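PDB 4ZEM: translation initiation factor eIF2b-like protein from Chaetomium thermophilum, which serves as the beta subunit of eIF2B, the decameric complex thought to exchange guanine nucleotide on the initiation factor eIF2. Local coordinates for residues Y276-L281 against T349-P354; A290-H295 against P354-V359. One frame throughout, in Å; residues are numbered along the deposited sequence.

Contact 1: residues Y276-L281 against T349-P354; sequences YQNGGL and TDYIPP
N278 and Y351 approach from opposite directions, with amide and ring nearly coplanar, beside a short antiparallel pairing: the type I turn from Y276 to G279 connects strand 274-275 to its antiparallel neighbour 281-284, and strand 349-352 joins the latter on the side away from 274-275, completing a three-stranded sheet. L281 and I352 are a hydrogen-bonded antiparallel pair, closed by L281 N to I352 O at 2.9 Å, which lies in the carbonyl plane, and by I352 N to L281 O at 3.1 Å. Their side chains share one face of the sheet and touch through CB.

Y351 reaches the turn because its CG stands anti to the backbone N (chi1 166°), sending the ring past G280 CA. The N278 amide lies only 15° from the plane of that ring, and its ND2 donates to Y351 OH at 2.8 Å (N-H...O 156°). A phenylalanine in place of this tyrosine would probably leave N278 ND2 without this acceptor and its amide less firmly held at that end. The CE1 edge of the same ring faces Y276 CD1, while V319 of helix 317-321 touches both tyrosines.

G280 CA lies 3.7 Å from Y351 OH. P354 crosses the N278 side chain at about a right angle and lays its CB 3.3 Å from N278 O. The other end of the N278 amide is held as an Asx turn: OD1 accepts from G280 N at 2.9 Å, the donor standing well above the carbonyl plane.

Contact 2: residues A290-H295 against P354-V359; sequences AAQAAH and PDLVDV
L356 fits against one side of helix 287-296, touching A291, Q292 and H295, and so packs the short 3-10 turn 354-356 onto that helix. In this Rossmann-like domain the turn belongs to the connection between strand 349-352 of the small antiparallel sheet and strand 359-362 of the main mixed sheet.

The close-packed part is entirely aliphatic and aromatic. L356 accounts for the largest share of the buried surface, 100 of 243 Å² summed over both segments. Its CB meets the methyl of A291 at 4.2 Å, at the closest backbone approach of the two segments, where the alpha carbons of A291 and L356 are 6.0 Å apart. Farther out, L356 CD2 lies 3.8 Å from H295 CB and also touches Q292 CA, so it meets two residues three apart on the helix. The H295 chi1 of -175° carries the imidazole away from its own backbone N and across the leucine at about a right angle. L356 CD2 sits 4.3 Å from the centroid of the H295 ring and 29° off its normal, an off-centre CH-pi contact. On the buried side A291 also touches F270 and I352.

Toward solvent the packing thins. Q292 and H295 are exposed, and the glutamine adds just a peripheral touch of OE1 on L356 CD2. H295 CD2 and NE2 each lie 3.7 Å from D355 O, which stands oblique to the ring, without a hydrogen bond. D355 turns its carboxylate to R369 in a salt bridge, and D358 OD2 accepts from V301 N. H295 NE2 stays 6.5 Å from D355 OD2 and 6.1 Å from D358 OD1. With no polar bond joining the two segments, the contact probably depends mainly on burying L356; any influence of the two carboxylates on H295, whose charge is not seen, would be long-range.

Contacts 1 and 2 use successive pieces of the chain, strand 349-352 and the turn after it, and share P354. Both are partly buried, but none of the touching residues in contact 1 is exposed, whereas three of five in contact 2 are. Contact 1 is held by backbone pairing and an amide-hydroxyl bond, and buries 347 Å²; contact 2, farther from the chain's centre (about 21 Å against 15 Å), relies on apolar packing over a smaller area. Their buried sides merge: V357 CG2 lies 3.6 Å from both I352 CG2 and L281 CD1, while I352 CD1 reaches A291 CB. Together the two contacts join the small antiparallel sheet to helix 287-296 and the approach to strand 359-362.

Contact 1: residues Y276-L281 against T349-P354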
ATOM      1  N   TYR A 276       8.978  -2.601  -5.955  1.00 50.56           N
ATOM      2  CA  TYR A 276       9.497  -3.951  -6.074  1.00 48.26           C
ATOM      3  C   TYR A 276      10.849  -4.096  -5.390  1.00 53.04           C
ATOM      4  O   TYR A 276      11.515  -3.106  -5.078  1.00 52.85           O
ATOM      5  CB  TYR A 276       9.585  -4.346  -7.544  1.00 47.31           C
ATOM      6  CG  TYR A 276       8.237  -4.344  -8.219  1.00 56.67           C
ATOM      7  CD1 TYR A 276       7.832  -3.273  -9.009  1.00 56.10           C
ATOM      8  CD2 TYR A 276       7.352  -5.406  -8.041  1.00 58.71           C
ATOM      9  CE1 TYR A 276       6.588  -3.268  -9.619  1.00 64.69           C
ATOM     10  CE2 TYR A 276       6.109  -5.413  -8.648  1.00 57.41           C
ATOM     11  CZ  TYR A 276       5.730  -4.342  -9.435  1.00 69.13           C
ATOM     12  OH  TYR A 276       4.493  -4.344 -10.038  1.00 64.97           O
ATOM     13  N   GLN A 277      11.240  -5.342  -5.159  1.00 53.18           N
ATOM     14  CA  GLN A 277      12.458  -5.658  -4.425  1.00 57.87           C
ATOM     15  C   GLN A 277      13.711  -5.077  -5.073  1.00 55.69           C
ATOM     16  O   GLN A 277      14.659  -4.714  -4.385  1.00 48.29           O
ATOM     17  CB  GLN A 277      12.590  -7.173  -4.306  1.00 52.29           C
ATOM     18  CG  GLN A 277      11.584  -7.784  -3.351  1.00 62.55           C
ATOM     19  CD  GLN A 277      11.868  -9.237  -3.071  1.00 70.77           C
ATOM     20  OE1 GLN A 277      12.154 -10.009  -3.987  1.00 67.69           O
ATOM     21  NE2 GLN A 277      11.784  -9.625  -1.802  1.00 72.96           N
ATOM     22  N   ASN A 278      13.708  -5.012  -6.398  1.00 58.97           N
ATOM     23  CA  ASN A 278      14.819  -4.454  -7.153  1.00 47.18           C
ATOM     24  C   ASN A 278      14.834  -2.927  -7.140  1.00 55.08           C
ATOM     25  O   ASN A 278      15.773  -2.306  -7.630  1.00 58.81           O
ATOM     26  CB  ASN A 278      14.773  -4.960  -8.594  1.00 49.73           C
ATOM     27  CG  ASN A 278      13.612  -4.373  -9.374  1.00 62.32           C
ATOM     28  OD1 ASN A 278      12.556  -4.074  -8.809  1.00 58.82           O
ATOM     29  ND2 ASN A 278      13.797  -4.209 -10.675  1.00 57.59           N
ATOM     30  N   GLY A 279      13.781  -2.328  -6.596  1.00 54.49           N
ATOM     31  CA  GLY A 279      13.674  -0.881  -6.544  1.00 41.11           C
ATOM     32  C   GLY A 279      12.886  -0.298  -7.704  1.00 43.15           C
ATOM     33  O   GLY A 279      12.746   0.916  -7.821  1.00 42.04           O
ATOM     34  N   GLY A 280      12.351  -1.166  -8.556  1.00 45.34           N
ATOM     35  CA  GLY A 280      11.498  -0.731  -9.645  1.00 42.34           C
ATOM     36  C   GLY A 280      10.153  -0.273  -9.112  1.00 43.13           C
ATOM     37  O   GLY A 280       9.770  -0.606  -7.989  1.00 44.40           O
ATOM     38  N   LEU A 281       9.425   0.496  -9.911  1.00 46.81           N
ATOM     39  CA  LEU A 281       8.141   1.021  -9.463  1.00 42.27           C
ATOM     40  C   LEU A 281       7.028   0.699 -10.440  1.00 45.17           C
ATOM     41  O   LEU A 281       7.262   0.533 -11.637  1.00 45.45           O
ATOM     42  CB  LEU A 281       8.207   2.532  -9.296  1.00 42.03           C
ATOM     43  CG  LEU A 281       9.199   3.147  -8.319  1.00 47.36           C
ATOM     44  CD1 LEU A 281       9.139   4.654  -8.484  1.00 49.23           C
ATOM     45  CD2 LEU A 281       8.891   2.741  -6.881  1.00 39.70           C
ATOM     46  N   THR A 349      -0.593   1.342 -16.828  1.00 95.76           N
ATOM     47  CA  THR A 349       0.527   1.539 -15.931  1.00 76.44           C
ATOM     48  C   THR A 349       1.851   1.410 -16.669  1.00 67.93           C
ATOM     49  O   THR A 349       1.949   0.742 -17.698  1.00 79.48           O
ATOM     50  CB  THR A 349       0.503   0.526 -14.777  1.00 77.88           C
ATOM     51  OG1 THR A 349       0.676  -0.795 -15.304  1.00 88.24           O
ATOM     52  CG2 THR A 349      -0.819   0.599 -14.028  1.00 77.85           C
ATOM     53  N   ASP A 350       2.869   2.048 -16.117  1.00 61.14           N
ATOM     54  CA  ASP A 350       4.216   1.937 -16.635  1.00 59.12           C
ATOM     55  C   ASP A 350       5.124   1.456 -15.529  1.00 55.88           C
ATOM     56  O   ASP A 350       4.760   1.460 -14.355  1.00 53.37           O
ATOM     57  CB  ASP A 350       4.724   3.274 -17.177  1.00 70.23           C
ATOM     58  CG  ASP A 350       4.254   3.551 -18.581  1.00 91.43           C
ATOM     59  OD1 ASP A 350       3.497   2.730 -19.150  1.00107.27           O
ATOM     60  OD2 ASP A 350       4.656   4.600 -19.120  1.00 89.55           O
ATOM     61  N   TYR A 351       6.300   1.004 -15.924  1.00 56.55           N
ATOM     62  CA  TYR A 351       7.284   0.523 -14.983  1.00 54.22           C
ATOM     63  C   TYR A 351       8.490   1.452 -15.018  1.00 60.84           C
ATOM     64  O   TYR A 351       8.956   1.840 -16.089  1.00 67.57           O
ATOM     65  CB  TYR A 351       7.674  -0.919 -15.309  1.00 57.13           C
ATOM     66  CG  TYR A 351       8.913  -1.407 -14.605  1.00 60.21           C
ATOM     67  CD1 TYR A 351       8.842  -1.910 -13.311  1.00 55.96           C
ATOM     68  CD2 TYR A 351      10.148  -1.401 -15.243  1.00 57.10           C
ATOM     69  CE1 TYR A 351       9.971  -2.370 -12.660  1.00 59.47           C
ATOM     70  CE2 TYR A 351      11.283  -1.863 -14.603  1.00 56.41           C
ATOM     71  CZ  TYR A 351      11.188  -2.347 -13.310  1.00 66.61           C
ATOM     72  OH  TYR A 351      12.309  -2.808 -12.659  1.00 56.72           O
ATOM     73  N   ILE A 352       8.976   1.839 -13.848  1.00 56.88           N
ATOM     74  CA  ILE A 352      10.181   2.646 -13.788  1.00 51.62           C
ATOM     75  C   ILE A 352      11.283   1.806 -13.166  1.00 53.37           C
ATOM     76  O   ILE A 352      11.141   1.338 -12.038  1.00 50.73           O
ATOM     77  CB  ILE A 352       9.961   3.926 -12.967  1.00 47.15           C
ATOM     78  CG1 ILE A 352       8.915   4.812 -13.644  1.00 46.30           C
ATOM     79  CG2 ILE A 352      11.274   4.674 -12.776  1.00 45.45           C
ATOM     80  CD1 ILE A 352       8.726   6.144 -12.975  1.00 51.38           C
ATOM     81  N   PRO A 353      12.389   1.608 -13.899  1.00 64.29           N
ATOM     82  CA  PRO A 353      13.524   0.848 -13.366  1.00 50.16           C
ATOM     83  C   PRO A 353      14.224   1.648 -12.260  1.00 55.64           C
ATOM     84  O   PRO A 353      14.097   2.875 -12.229  1.00 51.20           O
ATOM     85  CB  PRO A 353      14.415   0.638 -14.593  1.00 53.48           C
ATOM     86  CG  PRO A 353      14.073   1.746 -15.508  1.00 53.82           C
ATOM     87  CD  PRO A 353      12.627   2.075 -15.277  1.00 64.85           C
ATOM     88  N   PRO A 354      14.932   0.963 -11.348  1.00 56.12           N
ATOM     89  CA  PRO A 354      15.539   1.632 -10.186  1.00 53.98           C
ATOM     90  C   PRO A 354      16.575   2.718 -10.524  1.00 53.97           C
ATOM     91  O   PRO A 354      16.752   3.648  -9.732  1.00 50.03           O
ATOM     92  CB  PRO A 354      16.201   0.470  -9.432  1.00 46.33           C
ATOM     93  CG  PRO A 354      16.406  -0.595 -10.478  1.00 49.42           C
ATOM     94  CD  PRO A 354      15.197  -0.488 -11.348  1.00 49.47           C
TER

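Contact 2: residues A290-H295 against P354-V359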
ATOM      1  N   ALA A 290       8.756  10.807 -18.107  1.00 57.19           N
ATOM      2  CA  ALA A 290       9.055  11.965 -17.273  1.00 53.51           C
ATOM      3  C   ALA A 290      10.258  11.675 -16.382  1.00 58.69           C
ATOM      4  O   ALA A 290      11.097  12.550 -16.136  1.00 58.76           O
ATOM      5  CB  ALA A 290       7.845  12.346 -16.437  1.00 43.24           C
ATOM      6  N   ALA A 291      10.337  10.446 -15.893  1.00 56.43           N
ATOM      7  CA  ALA A 291      11.432  10.056 -15.027  1.00 51.67           C
ATOM      8  C   ALA A 291      12.756  10.146 -15.757  1.00 57.22           C
ATOM      9  O   ALA A 291      13.749  10.598 -15.203  1.00 65.32           O
ATOM     10  CB  ALA A 291      11.215   8.651 -14.500  1.00 46.57           C
ATOM     11  N   GLN A 292      12.772   9.698 -17.003  1.00 61.53           N
ATOM     12  CA  GLN A 292      13.993   9.745 -17.785  1.00 60.16           C
ATOM     13  C   GLN A 292      14.456  11.160 -18.076  1.00 66.23           C
ATOM     14  O   GLN A 292      15.642  11.460 -17.994  1.00 71.45           O
ATOM     15  CB  GLN A 292      13.844   8.962 -19.082  1.00 73.35           C
ATOM     16  CG  GLN A 292      15.168   8.750 -19.787  1.00 74.76           C
ATOM     17  CD  GLN A 292      15.291   7.365 -20.365  1.00 89.17           C
ATOM     18  OE1 GLN A 292      16.230   6.637 -20.056  1.00104.35           O
ATOM     19  NE2 GLN A 292      14.333   6.983 -21.198  1.00 95.18           N
ATOM     20  N   ALA A 293      13.515  12.032 -18.412  1.00 55.43           N
ATOM     21  CA  ALA A 293      13.862  13.406 -18.718  1.00 59.60           C
ATOM     22  C   ALA A 293      14.466  14.046 -17.491  1.00 62.53           C
ATOM     23  O   ALA A 293      15.465  14.748 -17.568  1.00 61.05           O
ATOM     24  CB  ALA A 293      12.632  14.170 -19.165  1.00 57.99           C
ATOM     25  N   ALA A 294      13.859  13.779 -16.347  1.00 54.81           N
ATOM     26  CA  ALA A 294      14.347  14.311 -15.092  1.00 53.03           C
ATOM     27  C   ALA A 294      15.769  13.832 -14.846  1.00 63.13           C
ATOM     28  O   ALA A 294      16.643  14.606 -14.455  1.00 66.55           O
ATOM     29  CB  ALA A 294      13.445  13.890 -13.953  1.00 41.53           C
ATOM     30  N   HIS A 295      15.990  12.551 -15.118  1.00 61.59           N
ATOM     31  CA  HIS A 295      17.287  11.929 -14.914  1.00 67.25           C
ATOM     32  C   HIS A 295      18.328  12.512 -15.860  1.00 69.78           C
ATOM     33  O   HIS A 295      19.481  12.717 -15.484  1.00 70.81           O
ATOM     34  CB  HIS A 295      17.174  10.418 -15.121  1.00 73.11           C
ATOM     35  CG  HIS A 295      18.436   9.670 -14.824  1.00 85.35           C
ATOM     36  ND1 HIS A 295      19.324   9.291 -15.805  1.00 86.33           N
ATOM     37  CD2 HIS A 295      18.949   9.220 -13.654  1.00 90.14           C
ATOM     38  CE1 HIS A 295      20.337   8.644 -15.253  1.00 92.06           C
ATOM     39  NE2 HIS A 295      20.132   8.588 -13.950  1.00 90.54           N
ATOM     40  N   PRO A 354      14.932   0.963 -11.348  1.00 56.12           N
ATOM     41  CA  PRO A 354      15.539   1.632 -10.186  1.00 53.98           C
ATOM     42  C   PRO A 354      16.575   2.718 -10.524  1.00 53.97           C
ATOM     43  O   PRO A 354      16.752   3.648  -9.732  1.00 50.03           O
ATOM     44  CB  PRO A 354      16.201   0.470  -9.432  1.00 46.33           C
ATOM     45  CG  PRO A 354      16.406  -0.595 -10.478  1.00 49.42           C
ATOM     46  CD  PRO A 354      15.197  -0.488 -11.348  1.00 49.47           C
ATOM     47  N   ASP A 355      17.242   2.609 -11.669  1.00 48.50           N
ATOM     48  CA  ASP A 355      18.226   3.612 -12.076  1.00 60.55           C
ATOM     49  C   ASP A 355      17.618   5.009 -12.222  1.00 61.93           C
ATOM     50  O   ASP A 355      18.287   6.008 -11.972  1.00 75.00           O
ATOM     51  CB  ASP A 355      18.912   3.191 -13.376  1.00 60.20           C
ATOM     52  CG  ASP A 355      20.166   2.375 -13.127  1.00 93.44           C
ATOM     53  OD1 ASP A 355      20.383   1.966 -11.966  1.00 99.71           O
ATOM     54  OD2 ASP A 355      20.941   2.148 -14.082  1.00109.11           O
ATOM     55  N   LEU A 356      16.361   5.063 -12.656  1.00 52.86           N
ATOM     56  CA  LEU A 356      15.625   6.320 -12.831  1.00 52.49           C
ATOM     57  C   LEU A 356      15.077   6.915 -11.531  1.00 58.96           C
ATOM     58  O   LEU A 356      14.581   8.041 -11.532  1.00 71.40           O
ATOM     59  CB  LEU A 356      14.473   6.133 -13.819  1.00 50.89           C
ATOM     60  CG  LEU A 356      14.924   5.819 -15.249  1.00 60.80           C
ATOM     61  CD1 LEU A 356      13.744   5.678 -16.207  1.00 58.39           C
ATOM     62  CD2 LEU A 356      15.907   6.877 -15.740  1.00 57.74           C
ATOM     63  N   VAL A 357      15.116   6.153 -10.442  1.00 42.21           N
ATOM     64  CA  VAL A 357      14.571   6.632  -9.166  1.00 47.23           C
ATOM     65  C   VAL A 357      15.648   7.046  -8.160  1.00 39.85           C
ATOM     66  O   VAL A 357      16.585   6.302  -7.911  1.00 47.68           O
ATOM     67  CB  VAL A 357      13.683   5.561  -8.499  1.00 49.23           C
ATOM     68  CG1 VAL A 357      13.073   6.104  -7.210  1.00 36.38           C
ATOM     69  CG2 VAL A 357      12.606   5.099  -9.457  1.00 39.08           C
ATOM     70  N   ASP A 358      15.492   8.222  -7.560  1.00 40.01           N
ATOM     71  CA  ASP A 358      16.482   8.711  -6.602  1.00 45.00           C
ATOM     72  C   ASP A 358      16.086   8.470  -5.152  1.00 39.86           C
ATOM     73  O   ASP A 358      16.881   7.974  -4.361  1.00 51.22           O
ATOM     74  CB  ASP A 358      16.736  10.203  -6.823  1.00 39.89           C
ATOM     75  CG  ASP A 358      17.388  10.482  -8.155  1.00 54.74           C
ATOM     76  OD1 ASP A 358      18.585  10.155  -8.303  1.00 61.34           O
ATOM     77  OD2 ASP A 358      16.704  11.012  -9.058  1.00 57.66           O
ATOM     78  N   VAL A 359      14.856   8.824  -4.802  1.00 42.30           N
ATOM     79  CA  VAL A 359      14.395   8.682  -3.431  1.00 43.24           C
ATOM     80  C   VAL A 359      13.079   7.912  -3.358  1.00 45.06           C
ATOM     81  O   VAL A 359      12.176   8.139  -4.163  1.00 40.48           O
ATOM     82  CB  VAL A 359      14.194  10.057  -2.757  1.00 41.17           C
ATOM     83  CG1 VAL A 359      13.666   9.888  -1.340  1.00 38.63           C
ATOM     84  CG2 VAL A 359      15.482  10.849  -2.755  1.00 32.69           C
TER